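Local coordinates for DNA damage response protein Rtt109, putative (PDB 5ZB9) that probably transfers the acetyl group of acetyl-CoA to a histone H3 lysine, an Asf1-dependent reaction linked to DNA replication and nucleosome assembly, at residues A[24-29]-A[58-63]; A[146-151]-A[429-434]; A[415-420]-A[455-460]; A[425-430]-A[447-452]. One frame throughout, in Å; residues are numbered along the deposited sequence. Where two conformers were deposited one is given.

Contact 1 (A[24-29]-A[58-63]); sequences TIRHIS and AVSISP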
loop_
_atom_site.group_PDB
_atom_site.type_symbol
_atom_site.label_atom_id
_atom_site.label_comp_id
_atom_site.label_asym_id
_atom_site.label_seq_id
_atom_site.Cartn_x
_atom_site.Cartn_y
_atom_site.Cartn_z
ATOM N N THR A 24 4.807 9.974 -19.243
ATOM C CA THR A 24 3.482 10.572 -19.162
ATOM C C THR A 24 2.726 9.885 -18.036
ATOM O O THR A 24 2.798 8.665 -17.899
ATOM C CB THR A 24 2.707 10.427 -20.488
ATOM O OG1 THR A 24 3.436 11.076 -21.536
ATOM C CG2 THR A 24 1.313 11.030 -20.382
ATOM N N ILE A 25 2.011 10.659 -17.224
ATOM C CA ILE A 25 1.273 10.079 -16.114
ATOM C C ILE A 25 -0.222 10.358 -16.198
ATOM O O ILE A 25 -0.659 11.434 -16.617
ATOM C CB ILE A 25 1.802 10.586 -14.753
ATOM C CG1 ILE A 25 1.708 12.109 -14.666
ATOM C CG2 ILE A 25 3.222 10.139 -14.555
ATOM C CD1 ILE A 25 1.921 12.639 -13.285
ATOM N N ARG A 26 -1.002 9.362 -15.805
ATOM C CA ARG A 26 -2.433 9.529 -15.660
ATOM C C ARG A 26 -2.826 8.975 -14.297
ATOM O O ARG A 26 -2.720 7.779 -14.022
ATOM C CB ARG A 26 -3.192 8.839 -16.797
ATOM C CG ARG A 26 -2.904 9.469 -18.161
ATOM C CD ARG A 26 -3.568 8.739 -19.332
ATOM N NE ARG A 26 -3.356 9.457 -20.588
ATOM C CZ ARG A 26 -2.337 9.242 -21.416
ATOM N NH1 ARG A 26 -1.432 8.316 -21.136
ATOM N NH2 ARG A 26 -2.222 9.953 -22.528
ATOM N N HIS A 27 -3.242 9.881 -13.432
ATOM C CA HIS A 27 -3.648 9.548 -12.095
ATOM C C HIS A 27 -5.165 9.692 -12.018
ATOM O O HIS A 27 -5.699 10.790 -12.143
ATOM C CB HIS A 27 -2.927 10.468 -11.103
ATOM C CG HIS A 27 -3.422 10.364 -9.695
ATOM N ND1 HIS A 27 -3.184 11.344 -8.756
ATOM C CD2 HIS A 27 -4.139 9.405 -9.065
ATOM C CE1 HIS A 27 -3.735 10.994 -7.608
ATOM N NE2 HIS A 27 -4.324 9.822 -7.770
ATOM N N ILE A 28 -5.875 8.587 -11.848
ATOM C CA ILE A 28 -7.312 8.704 -11.698
ATOM C C ILE A 28 -7.684 8.249 -10.302
ATOM O O ILE A 28 -7.022 7.396 -9.723
ATOM C CB ILE A 28 -8.086 7.901 -12.775
ATOM C CG1 ILE A 28 -7.840 6.406 -12.635
ATOM C CG2 ILE A 28 -7.694 8.364 -14.185
ATOM C CD1 ILE A 28 -8.643 5.596 -13.617
ATOM N N SER A 29 -8.724 8.851 -9.744
ATOM C CA SER A 29 -9.151 8.492 -8.403
ATOM C C SER A 29 -10.665 8.498 -8.290
ATOM O O SER A 29 -11.364 8.940 -9.202
ATOM C CB SER A 29 -8.541 9.441 -7.366
ATOM O OG SER A 29 -9.127 10.729 -7.424
ATOM N N ALA A 58 -1.184 5.313 -13.897
ATOM C CA ALA A 58 -0.572 4.668 -15.051
ATOM C C ALA A 58 0.547 5.543 -15.583
ATOM O O ALA A 58 0.393 6.764 -15.734
ATOM C CB ALA A 58 -1.600 4.396 -16.133
ATOM N N VAL A 59 1.684 4.921 -15.852
ATOM C CA VAL A 59 2.831 5.652 -16.347
ATOM C C VAL A 59 3.212 5.098 -17.706
ATOM O O VAL A 59 3.336 3.890 -17.880
ATOM C CB VAL A 59 4.030 5.567 -15.385
ATOM C CG1 VAL A 59 5.191 6.406 -15.907
ATOM C CG2 VAL A 59 3.617 6.019 -13.985
ATOM N N SER A 60 3.375 5.990 -18.673
ATOM C CA SER A 60 3.710 5.564 -20.020
ATOM C C SER A 60 4.886 6.356 -20.557
ATOM O O SER A 60 5.261 7.395 -20.010
ATOM C CB SER A 60 2.500 5.704 -20.950
ATOM O OG SER A 60 1.959 7.014 -20.880
ATOM N N ILE A 61 5.476 5.828 -21.620
ATOM C CA ILE A 61 6.529 6.510 -22.338
ATOM C C ILE A 61 6.164 6.601 -23.811
ATOM O O ILE A 61 5.346 5.826 -24.303
ATOM C CB ILE A 61 7.865 5.787 -22.188
ATOM C CG1 ILE A 61 7.728 4.346 -22.675
ATOM C CG2 ILE A 61 8.320 5.831 -20.746
ATOM C CD1 ILE A 61 9.029 3.610 -22.754
ATOM N N SER A 62 6.769 7.556 -24.504
ATOM C CA SER A 62 6.631 7.668 -25.954
ATOM C C SER A 62 7.903 7.162 -26.634
ATOM O O SER A 62 8.936 7.829 -26.572
ATOM C CB SER A 62 6.350 9.121 -26.365
ATOM O OG SER A 62 5.189 9.636 -25.723
ATOM N N PRO A 63 7.835 5.983 -27.279
ATOM C CA PRO A 63 9.008 5.411 -27.960
ATOM C C PRO A 63 9.590 6.364 -29.015
ATOM O O PRO A 63 10.790 6.330 -29.295
ATOM C CB PRO A 63 8.459 4.140 -28.614
ATOM C CG PRO A 63 7.209 3.825 -27.865
ATOM C CD PRO A 63 6.636 5.145 -27.450
HETATM O O HOH W 1 5.986 10.686 -22.633
HETATM O O HOH W 2 0.031 7.312 -18.692
#
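Thr24 faces Ser60, and Arg26 faces Ala58, each couple tied by two nearly straight backbone bonds, among them Thr24 N to Ser60 O at 2.7 Å and Arg26 N to Ala58 O at 2.9 Å. Between them Ile25 and Val59 form the non-hydrogen-bonded pair, where the backbones press closely enough for Val59 CA to lie 3.4 Å from Thr24 O. Their side chains run alongside each other, pointing the same way. Ile25 has CG1 between backbone N and carbonyl carbon (chi1 59°), which leaves CG2 to meet Val59 CG2 at 4.2 Å. This is the antiparallel pairing of strands 22-35 and 50-61 in the central acetyltransferase sheet; the Ile25 and Val59 face looks towards helix 9-16, with the side chain of the CoA-binding Leu112 about 7 Å from that of Val59. The other face, under helix 439-457, is more polar: a water donates to Ala58 O and to Ser60 OG (2.9 Å), and weakly accepts from Arg26 NH1. Glu70 joins Arg26 by a salt bridge and Ser60 by a hydrogen bond. Past strand 50-61, at the looser, partly exposed Ser62, a second water joins Thr24 OG1, itself hydrogen-bonded to Arg465, only weakly to Ser62 OG.

Contact 2 (A[146-151]-A[429-434]); sequences YLFPGS and NFLIDQ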
loop_
_atom_site.group_PDB
_atom_site.type_symbol
_atom_site.label_atom_id
_atom_site.label_comp_id
_atom_site.label_asym_id
_atom_site.label_seq_id
_atom_site.Cartn_x
_atom_site.Cartn_y
_atom_site.Cartn_z
ATOM N N TYR A 146 -3.443 -8.446 -11.665
ATOM C CA TYR A 146 -4.519 -8.213 -12.627
ATOM C C TYR A 146 -4.043 -7.462 -13.865
ATOM O O TYR A 146 -4.339 -7.842 -15.000
ATOM C CB TYR A 146 -5.652 -7.398 -11.987
ATOM C CG TYR A 146 -6.386 -8.057 -10.840
ATOM C CD1 TYR A 146 -7.683 -8.531 -11.006
ATOM C CD2 TYR A 146 -5.798 -8.182 -9.584
ATOM C CE1 TYR A 146 -8.371 -9.125 -9.960
ATOM C CE2 TYR A 146 -6.475 -8.775 -8.531
ATOM C CZ TYR A 146 -7.762 -9.245 -8.724
ATOM O OH TYR A 146 -8.443 -9.837 -7.685
ATOM N N LEU A 147 -3.274 -6.409 -13.612
ATOM C CA LEU A 147 -3.191 -5.247 -14.487
ATOM C C LEU A 147 -2.982 -5.495 -15.970
ATOM O O LEU A 147 -3.816 -5.096 -16.771
ATOM C CB LEU A 147 -2.088 -4.318 -13.986
ATOM C CG LEU A 147 -2.538 -3.459 -12.810
ATOM C CD1 LEU A 147 -1.510 -2.383 -12.525
ATOM C CD2 LEU A 147 -3.906 -2.851 -13.087
ATOM N N PHE A 148 -1.880 -6.123 -16.345
ATOM C CA PHE A 148 -1.506 -6.147 -17.758
ATOM C C PHE A 148 -1.395 -7.559 -18.329
ATOM O O PHE A 148 -0.322 -8.158 -18.322
ATOM C CB PHE A 148 -0.191 -5.392 -17.952
ATOM C CG PHE A 148 -0.206 -4.012 -17.370
ATOM C CD1 PHE A 148 -1.113 -3.065 -17.827
ATOM C CD2 PHE A 148 0.681 -3.657 -16.363
ATOM C CE1 PHE A 148 -1.137 -1.787 -17.298
ATOM C CE2 PHE A 148 0.668 -2.377 -15.834
ATOM C CZ PHE A 148 -0.250 -1.441 -16.301
ATOM N N PRO A 149 -2.515 -8.087 -18.841
ATOM C CA PRO A 149 -2.532 -9.462 -19.347
ATOM C C PRO A 149 -1.731 -9.622 -20.632
ATOM O O PRO A 149 -1.770 -8.776 -21.530
ATOM C CB PRO A 149 -4.022 -9.724 -19.592
ATOM C CG PRO A 149 -4.724 -8.713 -18.741
ATOM C CD PRO A 149 -3.863 -7.497 -18.850
ATOM N N GLY A 150 -0.992 -10.720 -20.706
ATOM C CA GLY A 150 -0.196 -11.006 -21.877
ATOM C C GLY A 150 1.193 -10.414 -21.776
ATOM O O GLY A 150 2.120 -10.878 -22.446
ATOM N N SER A 151 1.344 -9.394 -20.933
ATOM C CA SER A 151 2.646 -8.777 -20.727
ATOM C C SER A 151 3.628 -9.802 -20.165
ATOM O O SER A 151 4.845 -9.632 -20.272
ATOM C CB SER A 151 2.540 -7.568 -19.790
ATOM O OG SER A 151 2.112 -7.952 -18.496
ATOM N N ASN A 429 -11.147 -2.104 -15.290
ATOM C CA ASN A 429 -11.550 -3.292 -16.031
ATOM C C ASN A 429 -11.236 -3.189 -17.512
ATOM O O ASN A 429 -10.819 -4.170 -18.122
ATOM C CB ASN A 429 -13.032 -3.562 -15.838
ATOM C CG ASN A 429 -13.345 -4.047 -14.453
ATOM O OD1 ASN A 429 -12.511 -4.680 -13.803
ATOM N ND2 ASN A 429 -14.547 -3.749 -13.980
ATOM N N PHE A 430 -11.432 -2.006 -18.091
ATOM C CA PHE A 430 -11.099 -1.791 -19.495
ATOM C C PHE A 430 -9.625 -2.094 -19.734
ATOM O O PHE A 430 -9.261 -2.752 -20.708
ATOM C CB PHE A 430 -11.418 -0.356 -19.923
ATOM C CG PHE A 430 -11.217 -0.102 -21.393
ATOM C CD1 PHE A 430 -12.270 -0.258 -22.289
ATOM C CD2 PHE A 430 -9.979 0.289 -21.883
ATOM C CE1 PHE A 430 -12.088 -0.029 -23.640
ATOM C CE2 PHE A 430 -9.786 0.512 -23.240
ATOM C CZ PHE A 430 -10.843 0.355 -24.119
ATOM N N LEU A 431 -8.781 -1.611 -18.831
ATOM C CA LEU A 431 -7.345 -1.799 -18.941
ATOM C C LEU A 431 -6.985 -3.277 -18.869
ATOM O O LEU A 431 -6.141 -3.763 -19.619
ATOM C CB LEU A 431 -6.623 -1.018 -17.838
ATOM C CG LEU A 431 -5.092 -1.049 -17.837
ATOM C CD1 LEU A 431 -4.527 -0.614 -19.192
ATOM C CD2 LEU A 431 -4.542 -0.178 -16.709
ATOM N N ILE A 432 -7.639 -3.986 -17.959
ATOM C CA ILE A 432 -7.393 -5.407 -17.770
ATOM C C ILE A 432 -7.839 -6.198 -19.000
ATOM O O ILE A 432 -7.246 -7.216 -19.333
ATOM C CB ILE A 432 -8.115 -5.929 -16.509
ATOM C CG1 ILE A 432 -7.581 -5.218 -15.265
ATOM C CG2 ILE A 432 -7.945 -7.431 -16.361
ATOM C CD1 ILE A 432 -8.303 -5.606 -13.993
ATOM N N ASP A 433 -8.863 -5.714 -19.692
ATOM C CA ASP A 433 -9.365 -6.398 -20.883
ATOM C C ASP A 433 -8.497 -6.194 -22.126
ATOM O O ASP A 433 -8.862 -6.649 -23.208
ATOM C CB ASP A 433 -10.791 -5.941 -21.203
ATOM C CG ASP A 433 -11.796 -6.363 -20.145
ATOM O OD1 ASP A 433 -11.478 -7.268 -19.337
ATOM O OD2 ASP A 433 -12.910 -5.788 -20.126
ATOM N N GLN A 434 -7.362 -5.515 -21.986
ATOM C CA GLN A 434 -6.540 -5.201 -23.150
ATOM C C GLN A 434 -5.415 -6.207 -23.328
ATOM O O GLN A 434 -5.324 -7.178 -22.585
ATOM C CB GLN A 434 -5.972 -3.784 -23.046
ATOM C CG GLN A 434 -7.039 -2.725 -22.864
ATOM C CD GLN A 434 -8.077 -2.740 -23.976
ATOM O OE1 GLN A 434 -7.732 -2.720 -25.154
ATOM N NE2 GLN A 434 -9.351 -2.773 -23.603
#
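Ile432 and Leu431, on the last turn of helix 421-432, carry the helix side of this contact, and each takes a different part of the loop. Ile432 CD1 reaches Tyr146 CB at 3.8 Å. Its CG1 is beside the backbone N (chi1 -62°), while CG2, anti to that N, turns towards Tyr146 O at 3.9 Å. Leu431 sends CD2 to Phe148 CE1, 3.8 Å away, the two side chains passing at a slant. At the end of the helix the ring of Pro149 rests against Ile432, its CD 3.4 Å from Ile432 O and its CG 4.2 Å from Ile432 CG2.

A second shell flanks these groups. Leu147 CB sits 3.7 Å above the centre of the Phe148 ring, and Phe436 meets that ring edge-to-face. The Tyr146 ring, although poorly ordered, makes a cation-pi contact with Lys93, and its hydroxyl bonds to Asp261. On the helix side, Gln434 folds back over the helix end, where NE2 donates to Phe430 O at 2.9 Å, with the acceptor in the amide plane.

Pro149 and Gly150 form the corner of a type II beta turn from Phe148 to Ser151, glycine taking the positive phi. The turn belongs to a loop beside the cofactor site: the side chains of Leu147 and Phe148 lie about 6 Å from those of the CoA-binding residues Ala94 and Ser96, respectively.

Contact 3 (A[415-420]-A[455-460]); sequences GHAVLS and SLADQL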
loop_
_atom_site.group_PDB
_atom_site.type_symbol
_atom_site.label_atom_id
_atom_site.label_comp_id
_atom_site.label_asym_id
_atom_site.label_seq_id
_atom_site.Cartn_x
_atom_site.Cartn_y
_atom_site.Cartn_z
ATOM N N GLY A 415 -6.857 12.820 -8.337
ATOM C CA GLY A 415 -6.172 12.612 -9.597
ATOM C C GLY A 415 -6.488 13.657 -10.651
ATOM O O GLY A 415 -7.259 14.584 -10.420
ATOM N N HIS A 416 -5.871 13.496 -11.816
ATOM C CA HIS A 416 -6.240 14.246 -13.003
ATOM C C HIS A 416 -7.731 14.109 -13.287
ATOM O O HIS A 416 -8.359 15.027 -13.805
ATOM C CB HIS A 416 -5.422 13.765 -14.197
ATOM C CG HIS A 416 -3.949 13.930 -14.011
ATOM N ND1 HIS A 416 -3.095 12.862 -13.846
ATOM C CD2 HIS A 416 -3.176 15.041 -13.948
ATOM C CE1 HIS A 416 -1.859 13.307 -13.696
ATOM N NE2 HIS A 416 -1.881 14.625 -13.754
ATOM N N ALA A 417 -8.291 12.954 -12.939
ATOM C CA ALA A 417 -9.716 12.708 -13.089
ATOM C C ALA A 417 -10.288 12.045 -11.846
ATOM O O ALA A 417 -9.799 11.008 -11.394
ATOM C CB ALA A 417 -9.982 11.845 -14.310
ATOM N N VAL A 418 -11.318 12.658 -11.287
ATOM C CA VAL A 418 -12.069 12.040 -10.211
ATOM C C VAL A 418 -13.293 11.358 -10.802
ATOM O O VAL A 418 -14.195 12.021 -11.302
ATOM C CB VAL A 418 -12.494 13.066 -9.161
ATOM C CG1 VAL A 418 -13.305 12.392 -8.072
ATOM C CG2 VAL A 418 -11.260 13.768 -8.584
ATOM N N LEU A 419 -13.306 10.032 -10.764
ATOM C CA LEU A 419 -14.398 9.265 -11.338
ATOM C C LEU A 419 -15.346 8.757 -10.269
ATOM O O LEU A 419 -14.968 8.602 -9.106
ATOM C CB LEU A 419 -13.862 8.084 -12.141
ATOM C CG LEU A 419 -12.868 8.475 -13.218
ATOM C CD1 LEU A 419 -12.318 7.236 -13.921
ATOM C CD2 LEU A 419 -13.533 9.422 -14.205
ATOM N N SER A 420 -16.586 8.505 -10.673
ATOM C CA SER A 420 -17.528 7.804 -9.818
ATOM C C SER A 420 -16.980 6.410 -9.540
ATOM O O SER A 420 -16.145 5.899 -10.297
ATOM C CB SER A 420 -18.904 7.717 -10.479
ATOM O OG SER A 420 -18.867 6.863 -11.619
ATOM N N SER A 455 -12.855 9.790 -21.947
ATOM C CA SER A 455 -14.297 9.744 -22.142
ATOM C C SER A 455 -15.040 9.694 -20.813
ATOM O O SER A 455 -16.031 10.403 -20.615
ATOM C CB SER A 455 -14.682 8.541 -23.003
ATOM O OG SER A 455 -13.981 8.554 -24.236
ATOM N N LEU A 456 -14.564 8.850 -19.904
ATOM C CA LEU A 456 -15.207 8.709 -18.598
ATOM C C LEU A 456 -15.057 9.989 -17.782
ATOM O O LEU A 456 -15.932 10.347 -16.995
ATOM C CB LEU A 456 -14.617 7.531 -17.828
ATOM C CG LEU A 456 -14.790 6.132 -18.411
ATOM C CD1 LEU A 456 -13.788 5.180 -17.770
ATOM C CD2 LEU A 456 -16.210 5.651 -18.187
ATOM N N ALA A 457 -13.932 10.668 -17.983
ATOM C CA ALA A 457 -13.592 11.873 -17.231
ATOM C C ALA A 457 -14.290 13.110 -17.767
ATOM O O ALA A 457 -14.306 14.153 -17.105
ATOM C CB ALA A 457 -12.090 12.093 -17.259
ATOM N N ASP A 458 -14.849 12.988 -18.970
ATOM C CA ASP A 458 -15.317 14.142 -19.725
ATOM C C ASP A 458 -14.205 15.177 -19.848
ATOM O O ASP A 458 -14.385 16.342 -19.481
ATOM C CB ASP A 458 -16.559 14.769 -19.085
ATOM C CG ASP A 458 -17.815 13.960 -19.337
ATOM O OD1 ASP A 458 -17.812 13.113 -20.261
ATOM O OD2 ASP A 458 -18.809 14.182 -18.614
ATOM N N GLN A 459 -13.054 14.722 -20.342
ATOM C CA GLN A 459 -11.968 15.585 -20.795
ATOM C C GLN A 459 -11.550 15.112 -22.186
ATOM O O GLN A 459 -11.922 14.014 -22.605
ATOM C CB GLN A 459 -10.787 15.551 -19.822
ATOM C CG GLN A 459 -11.121 16.035 -18.398
ATOM C CD GLN A 459 -10.019 15.704 -17.381
ATOM O OE1 GLN A 459 -8.833 15.666 -17.720
ATOM N NE2 GLN A 459 -10.415 15.456 -16.133
ATOM N N LEU A 460 -10.808 15.937 -22.916
ATOM C CA LEU A 460 -10.336 15.549 -24.244
ATOM C C LEU A 460 -9.092 14.692 -24.143
ATOM O O LEU A 460 -8.815 13.855 -24.998
ATOM C CB LEU A 460 -10.022 16.776 -25.103
ATOM C CG LEU A 460 -11.146 17.596 -25.730
ATOM C CD1 LEU A 460 -11.877 18.416 -24.679
ATOM C CD2 LEU A 460 -10.560 18.501 -26.803
#
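Ala417 and Ala457 meet methyl to methyl, CB to CB at 3.6 Å, and so small a pair of side chains lets the strand come close to the end of a helix: their CA atoms are 5.7 Å apart. Beside this meeting point the larger bump belongs to Leu419. Its CG stands beside the backbone N (chi1 -55°), which swings CD2 over the last turn of the helix. There the methyl nestles into a shallow hollow made mostly of backbone, 3.8 Å from Leu456 O and 3.9 Å from Ala457 CA, with Leu456 CB forming one side of the dip at 4.2 Å.

On the far side of the alanines Gln459 closes the contact. Its chain is extended beyond CG, so the amide spans the gap and NE2 donates to His416 O at 3.1 Å. The bond is nearly straight at hydrogen, 172°, and lies in the amide plane, although the donor is tilted from the plane of the carbonyl. What brings Gln459 round to this side is the reversal just before it, a Schellman motif with Asp458 at positive phi.

Strand 417-419 runs parallel to strand 22-35, and His416 ND1 is bonded to His27 N of that strand. Ser420 then caps helix 421-432, against which Leu456 packs, so the end of helix 439-457 rests upon both the sheet edge and its companion helix.

Contact 4 (A[425-430]-A[447-452]); sequences KAAINF and KAWAEK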
loop_
_atom_site.group_PDB
_atom_site.type_symbol
_atom_site.label_atom_id
_atom_site.label_comp_id
_atom_site.label_asym_id
_atom_site.label_seq_id
_atom_site.Cartn_x
_atom_site.Cartn_y
_atom_site.Cartn_z
ATOM N N LYS A 425 -14.086 1.700 -11.654
ATOM C CA LYS A 425 -14.122 0.269 -11.967
ATOM C C LYS A 425 -14.069 0.007 -13.469
ATOM O O LYS A 425 -13.360 -0.887 -13.925
ATOM C CB LYS A 425 -15.377 -0.380 -11.390
ATOM C CG LYS A 425 -15.352 -0.621 -9.885
ATOM C CD LYS A 425 -16.741 -1.042 -9.375
ATOM C CE LYS A 425 -16.659 -1.972 -8.167
ATOM N NZ LYS A 425 -16.116 -3.321 -8.530
ATOM N N ALA A 426 -14.810 0.794 -14.244
ATOM C CA ALA A 426 -14.826 0.606 -15.693
ATOM C C ALA A 426 -13.475 0.954 -16.293
ATOM O O ALA A 426 -13.055 0.354 -17.277
ATOM C CB ALA A 426 -15.932 1.441 -16.340
ATOM N N ALA A 427 -12.788 1.921 -15.693
ATOM C CA ALA A 427 -11.473 2.322 -16.182
ATOM C C ALA A 427 -10.451 1.216 -15.951
ATOM O O ALA A 427 -9.646 0.919 -16.835
ATOM C CB ALA A 427 -11.020 3.620 -15.514
ATOM N N ILE A 428 -10.485 0.607 -14.767
ATOM C CA ILE A 428 -9.545 -0.473 -14.446
ATOM C C ILE A 428 -9.869 -1.743 -15.235
ATOM O O ILE A 428 -8.977 -2.379 -15.797
ATOM C CB ILE A 428 -9.530 -0.808 -12.932
ATOM C CG1 ILE A 428 -9.240 0.446 -12.098
ATOM C CG2 ILE A 428 -8.502 -1.887 -12.634
ATOM C CD1 ILE A 428 -8.002 1.199 -12.535
ATOM N N ASN A 429 -11.147 -2.104 -15.290
ATOM C CA ASN A 429 -11.550 -3.292 -16.031
ATOM C C ASN A 429 -11.236 -3.189 -17.512
ATOM O O ASN A 429 -10.819 -4.170 -18.122
ATOM C CB ASN A 429 -13.032 -3.562 -15.838
ATOM C CG ASN A 429 -13.345 -4.047 -14.453
ATOM O OD1 ASN A 429 -12.511 -4.680 -13.803
ATOM N ND2 ASN A 429 -14.547 -3.749 -13.980
ATOM N N PHE A 430 -11.432 -2.006 -18.091
ATOM C CA PHE A 430 -11.099 -1.791 -19.495
ATOM C C PHE A 430 -9.625 -2.094 -19.734
ATOM O O PHE A 430 -9.261 -2.752 -20.708
ATOM C CB PHE A 430 -11.418 -0.356 -19.923
ATOM C CG PHE A 430 -11.217 -0.102 -21.393
ATOM C CD1 PHE A 430 -12.270 -0.258 -22.289
ATOM C CD2 PHE A 430 -9.979 0.289 -21.883
ATOM C CE1 PHE A 430 -12.088 -0.029 -23.640
ATOM C CE2 PHE A 430 -9.786 0.512 -23.240
ATOM C CZ PHE A 430 -10.843 0.355 -24.119
ATOM N N LYS A 447 -3.193 3.635 -26.137
ATOM C CA LYS A 447 -4.028 4.641 -26.786
ATOM C C LYS A 447 -5.507 4.420 -26.487
ATOM O O LYS A 447 -6.255 5.366 -26.243
ATOM C CB LYS A 447 -3.798 4.634 -28.295
ATOM C CG LYS A 447 -4.743 5.539 -29.068
ATOM C CD LYS A 447 -4.304 5.665 -30.512
ATOM C CE LYS A 447 -5.207 6.600 -31.292
ATOM N NZ LYS A 447 -4.679 6.838 -32.666
ATOM N N ALA A 448 -5.919 3.161 -26.492
ATOM C CA ALA A 448 -7.312 2.817 -26.248
ATOM C C ALA A 448 -7.739 3.155 -24.823
ATOM O O ALA A 448 -8.796 3.753 -24.616
ATOM C CB ALA A 448 -7.548 1.336 -26.539
ATOM N N TRP A 449 -6.926 2.768 -23.842
ATOM C CA TRP A 449 -7.256 3.042 -22.443
ATOM C C TRP A 449 -7.241 4.550 -22.152
ATOM O O TRP A 449 -8.072 5.051 -21.395
ATOM C CB TRP A 449 -6.294 2.309 -21.501
ATOM C CG TRP A 449 -6.622 2.525 -20.038
ATOM C CD1 TRP A 449 -7.628 1.937 -19.324
ATOM C CD2 TRP A 449 -5.942 3.393 -19.124
ATOM N NE1 TRP A 449 -7.620 2.389 -18.027
ATOM C CE2 TRP A 449 -6.593 3.282 -17.877
ATOM C CE3 TRP A 449 -4.846 4.254 -19.239
ATOM C CZ2 TRP A 449 -6.185 4.002 -16.752
ATOM C CZ3 TRP A 449 -4.445 4.974 -18.121
ATOM C CH2 TRP A 449 -5.112 4.842 -16.896
ATOM N N ALA A 450 -6.297 5.265 -22.763
ATOM C CA ALA A 450 -6.158 6.700 -22.547
ATOM C C ALA A 450 -7.403 7.434 -23.017
ATOM O O ALA A 450 -7.868 8.376 -22.369
ATOM C CB ALA A 450 -4.921 7.233 -23.261
ATOM N N GLU A 451 -7.948 6.987 -24.143
ATOM C CA GLU A 451 -9.164 7.577 -24.688
ATOM C C GLU A 451 -10.376 7.237 -23.834
ATOM O O GLU A 451 -11.240 8.086 -23.608
ATOM C CB GLU A 451 -9.376 7.113 -26.123
ATOM C CG GLU A 451 -8.371 7.693 -27.093
ATOM C CD GLU A 451 -8.443 7.042 -28.457
ATOM O OE1 GLU A 451 -9.132 6.007 -28.582
ATOM O OE2 GLU A 451 -7.812 7.565 -29.403
ATOM N N LYS A 452 -10.436 5.993 -23.367
ATOM C CA LYS A 452 -11.516 5.543 -22.494
ATOM C C LYS A 452 -11.561 6.358 -21.210
ATOM O O LYS A 452 -12.634 6.755 -20.742
ATOM C CB LYS A 452 -11.346 4.064 -22.161
ATOM C CG LYS A 452 -12.388 3.529 -21.206
ATOM C CD LYS A 452 -13.749 3.499 -21.855
ATOM C CE LYS A 452 -14.804 3.015 -20.880
ATOM N NZ LYS A 452 -16.177 3.196 -21.434
#
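The ring of Phe430 is covered on one face by Lys452, whose CG sits over that face 4.0 Å from the ring centroid, a CH-pi contact. The opposite face carries the side-chain amide of Gln434. Obliquely to the ring, Ala448 O and Trp449 CA each lie 3.7 Å from Phe430 CE2, and Phe430 CD2 is 3.8 Å from Trp449 CD1. With CG anti to the backbone N (chi1 -175°), the ring reaches across to the second helix; the lysine gets over it because its chain bends at chi2, laying CB and CG across the ring before the amino end continues past.

The indole of Trp449 works by its edge. Both Phe430 CD2 and Ala427 O lie near its plane, and NE1 donates to Ala427 O at 2.8 Å. The bond is well aligned with the indole plane but less so with its acceptor: the angle at hydrogen is 145°, and the donor stands well above the carbonyl plane. It nevertheless gives the buried indole N-H a partner and helps to hold the ring's rotation, together with the packing on Phe430. The benzo end extends the other way, onto Arg26 and Ala58 of the sheet, while Ala427 packs on Ile28.

The segments run almost exactly antiparallel, 173° between directions, with axes 10.0 Å apart. Helices 421-432 and 439-457, joined by a short connection, thus form an antiparallel helical hairpin laid on strands 22-35 and 50-61 of the central sheet.

Overall arrangement
Followed from the N terminus, contact 1 closes first, pairing strands 22-35 and 50-61 after 28 intervening residues. Contact 2 opens next at 146-151 and is completed only after 277 residues, by 429-434, so it brings helix 421-432 back to the loop beside the CoA site. Before it closes, contact 3 opens at 415-420; the two therefore cross. Contact 4 is nested inside the loop of contact 3, and its first segment shares Asn429 and Phe430 with contact 2. Ser29 of contact 1 pairs with strand 417-419 of contact 3, and Trp449 of contact 4 packs on Ala58, fastening the helical hairpin to the sheet.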